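Local structure of protein CT_858 (3DOR) at residues B[81-87]-B[184-190]. The protein is a secreted chlamydial protease, probably a serine-type endopeptidase of the S41 family, which assembles as a dimer in its mature form. Residues are numbered along the deposited sequence; the frame is centred on the assembly and turned at random.
Sequences IESAYLP and WRYVPEG. With SO4 (sulfate ion), chain L.
L86 lies across the indole of W184 at about a right angle, packing over one face of the ring just past the last bridged pair of two antiparallel strands, Y85 with R185. Its CD1 stands almost on the normal of the six-membered ring, 3.7 Å from the centroid, a CH-pi contact, while CG lies over CE3. W184 has CG anti to its carbonyl carbon (chi1 -77°), which lays the indole alongside residues 84-86, with Y85 N at its edge near the ring plane and A84 CB approaching CE3 obliquely at 3.5 Å. T166 of strand 165-171 touches both L86 and W184.

Backbone bonds set this register: S83 pairs with V187 and Y85 with R185 in hydrogen-bonded pairs, flanking the non-hydrogen-bonded pair A84-Y186. On the face of S83 and Y85, a water links S83 OG to R185 O. The bent R185 chain brings its guanidinium across P87, whose CD lies over one of its faces, and O3 of a sulfate, probably from the crystallisation liquor, accepts a weak hydrogen bond from R185 NH1 at the guanidinium edge.

Past the last bridge at the other end, S83 with V187, the E189 carboxylate holds the incoming I81-E82 backbone by side-chain hydrogen bonds. Its chain bends at chi2 (53°), turning the carboxylate back onto two successive amides: I81 N meets OE2 on the syn side at 3.0 Å, and E82 N reaches OE1 from above the carboxylate plane, also at 3.0 Å. V191 N adds a bond to OE2, and a water joins OE1 to E82 OE1. The ladder itself joins strands 83-92 and 177-187 in the antiparallel sheet of the PDZ domain.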
loop_
_atom_site.group_PDB
_atom_site.type_symbol
_atom_site.label_atom_id
_atom_site.label_comp_id
_atom_site.label_asym_id
_atom_site.label_seq_id
_atom_site.Cartn_x
_atom_site.Cartn_y
_atom_site.Cartn_z
ATOM N N ILE B 81 8.695 -2.393 -19.452
ATOM C CA ILE B 81 9.911 -3.171 -19.243
ATOM C C ILE B 81 11.060 -2.928 -20.209
ATOM O O ILE B 81 12.169 -3.406 -19.976
ATOM C CB ILE B 81 9.620 -4.683 -19.248
ATOM C CG1 ILE B 81 9.116 -5.117 -20.623
ATOM C CG2 ILE B 81 8.593 -5.016 -18.172
ATOM C CD1 ILE B 81 8.816 -6.595 -20.708
ATOM N N GLU B 82 10.810 -2.200 -21.291
ATOM C CA GLU B 82 11.875 -1.931 -22.252
ATOM C C GLU B 82 13.115 -1.368 -21.553
ATOM O O GLU B 82 13.004 -0.475 -20.711
ATOM C CB GLU B 82 11.399 -0.937 -23.308
ATOM C CG GLU B 82 12.470 -0.588 -24.318
ATOM C CD GLU B 82 11.972 0.372 -25.367
ATOM O OE1 GLU B 82 11.291 1.350 -24.992
ATOM O OE2 GLU B 82 12.266 0.155 -26.559
ATOM N N SER B 83 14.289 -1.886 -21.899
ATOM C CA SER B 83 15.519 -1.403 -21.285
ATOM C C SER B 83 16.765 -1.700 -22.114
ATOM O O SER B 83 16.766 -2.585 -22.972
ATOM C CB SER B 83 15.690 -2.018 -19.894
ATOM O OG SER B 83 16.019 -3.395 -19.983
ATOM N N ALA B 84 17.827 -0.953 -21.837
ATOM C CA ALA B 84 19.105 -1.110 -22.525
ATOM C C ALA B 84 20.189 -1.094 -21.456
ATOM O O ALA B 84 20.144 -0.277 -20.546
ATOM C CB ALA B 84 19.315 0.032 -23.506
ATOM N N TYR B 85 21.160 -1.991 -21.569
ATOM C CA TYR B 85 22.220 -2.081 -20.575
ATOM C C TYR B 85 23.562 -2.502 -21.156
ATOM O O TYR B 85 23.614 -3.394 -21.997
ATOM C CB TYR B 85 21.816 -3.101 -19.505
ATOM C CG TYR B 85 22.868 -3.362 -18.446
ATOM C CD1 TYR B 85 23.085 -2.452 -17.411
ATOM C CD2 TYR B 85 23.632 -4.532 -18.469
ATOM C CE1 TYR B 85 24.037 -2.698 -16.420
ATOM C CE2 TYR B 85 24.586 -4.792 -17.486
ATOM C CZ TYR B 85 24.783 -3.869 -16.464
ATOM O OH TYR B 85 25.721 -4.114 -15.490
ATOM N N LEU B 86 24.633 -1.854 -20.700
ATOM C CA LEU B 86 25.997 -2.188 -21.106
ATOM C C LEU B 86 26.740 -2.549 -19.818
ATOM O O LEU B 86 26.747 -1.774 -18.864
ATOM C CB LEU B 86 26.663 -1.009 -21.813
ATOM C CG LEU B 86 26.074 -0.759 -23.210
ATOM C CD1 LEU B 86 26.694 0.474 -23.855
ATOM C CD2 LEU B 86 26.312 -2.004 -24.063
ATOM N N PRO B 87 27.379 -3.733 -19.778
ATOM C CA PRO B 87 28.130 -4.268 -18.634
ATOM C C PRO B 87 29.423 -3.576 -18.197
ATOM O O PRO B 87 30.456 -4.232 -18.017
ATOM C CB PRO B 87 28.372 -5.712 -19.042
ATOM C CG PRO B 87 28.628 -5.574 -20.510
ATOM C CD PRO B 87 27.540 -4.609 -20.955
ATOM N N TRP B 184 24.324 -2.819 -27.174
ATOM C CA TRP B 184 23.414 -2.696 -26.046
ATOM C C TRP B 184 22.699 -4.012 -25.780
ATOM O O TRP B 184 22.305 -4.726 -26.710
ATOM C CB TRP B 184 22.330 -1.645 -26.310
ATOM C CG TRP B 184 22.747 -0.216 -26.179
ATOM C CD1 TRP B 184 22.994 0.658 -27.193
ATOM C CD2 TRP B 184 22.931 0.519 -24.961
ATOM N NE1 TRP B 184 23.318 1.891 -26.686
ATOM C CE2 TRP B 184 23.287 1.834 -25.317
ATOM C CE3 TRP B 184 22.823 0.191 -23.602
ATOM C CZ2 TRP B 184 23.541 2.829 -24.367
ATOM C CZ3 TRP B 184 23.071 1.177 -22.654
ATOM C CH2 TRP B 184 23.426 2.482 -23.043
ATOM N N ARG B 185 22.537 -4.330 -24.503
ATOM C CA ARG B 185 21.805 -5.519 -24.107
ATOM C C ARG B 185 20.388 -4.953 -24.031
ATOM O O ARG B 185 20.061 -4.202 -23.110
ATOM C CB ARG B 185 22.282 -6.006 -22.741
ATOM C CG ARG B 185 22.908 -7.386 -22.786
ATOM C CD ARG B 185 24.406 -7.388 -22.524
ATOM N NE ARG B 185 24.694 -8.078 -21.272
ATOM C CZ ARG B 185 25.901 -8.483 -20.886
ATOM N NH1 ARG B 185 26.957 -8.275 -21.657
ATOM N NH2 ARG B 185 26.053 -9.086 -19.716
ATOM N N TYR B 186 19.561 -5.305 -25.010
ATOM C CA TYR B 186 18.206 -4.780 -25.120
ATOM C C TYR B 186 17.059 -5.720 -24.764
ATOM O O TYR B 186 17.069 -6.907 -25.090
ATOM C CB TYR B 186 18.011 -4.254 -26.549
ATOM C CG TYR B 186 16.688 -3.573 -26.830
ATOM C CD1 TYR B 186 16.414 -2.305 -26.328
ATOM C CD2 TYR B 186 15.719 -4.190 -27.621
ATOM C CE1 TYR B 186 15.209 -1.662 -26.609
ATOM C CE2 TYR B 186 14.508 -3.559 -27.909
ATOM C CZ TYR B 186 14.258 -2.293 -27.400
ATOM O OH TYR B 186 13.062 -1.658 -27.679
ATOM N N VAL B 187 16.069 -5.164 -24.080
ATOM C CA VAL B 187 14.872 -5.895 -23.695
ATOM C C VAL B 187 13.724 -5.106 -24.320
ATOM O O VAL B 187 13.503 -3.943 -23.975
ATOM C CB VAL B 187 14.699 -5.946 -22.150
ATOM C CG1 VAL B 187 13.330 -6.504 -21.792
ATOM C CG2 VAL B 187 15.785 -6.821 -21.529
ATOM N N PRO B 188 13.000 -5.715 -25.278
ATOM C CA PRO B 188 11.882 -5.016 -25.927
ATOM C C PRO B 188 10.713 -4.783 -24.974
ATOM O O PRO B 188 10.616 -5.423 -23.927
ATOM C CB PRO B 188 11.519 -5.943 -27.086
ATOM C CG PRO B 188 11.860 -7.298 -26.552
ATOM C CD PRO B 188 13.179 -7.065 -25.838
ATOM N N GLU B 189 9.836 -3.858 -25.338
ATOM C CA GLU B 189 8.679 -3.549 -24.510
ATOM C C GLU B 189 7.654 -4.671 -24.569
ATOM O O GLU B 189 7.353 -5.191 -25.644
ATOM C CB GLU B 189 8.031 -2.237 -24.957
ATOM C CG GLU B 189 6.907 -1.794 -24.034
ATOM C CD GLU B 189 7.352 -1.733 -22.581
ATOM O OE1 GLU B 189 8.247 -0.916 -22.273
ATOM O OE2 GLU B 189 6.814 -2.510 -21.756
ATOM N N GLY B 190 7.125 -5.044 -23.408
ATOM C CA GLY B 190 6.141 -6.109 -23.352
ATOM C C GLY B 190 4.752 -5.561 -23.096
ATOM O O GLY B 190 3.763 -6.292 -23.116
HETATM S S SO4 L . 27.618 -9.173 -25.449
HETATM O O1 SO4 L . 28.906 -9.670 -26.094
HETATM O O2 SO4 L . 26.689 -10.349 -25.246
HETATM O O3 SO4 L . 27.885 -8.540 -24.098
HETATM O O4 SO4 L . 27.037 -8.123 -26.383
HETATM O O HOH W 1 8.513 1.184 -23.737
HETATM O O HOH W 2 18.379 -4.611 -20.876
#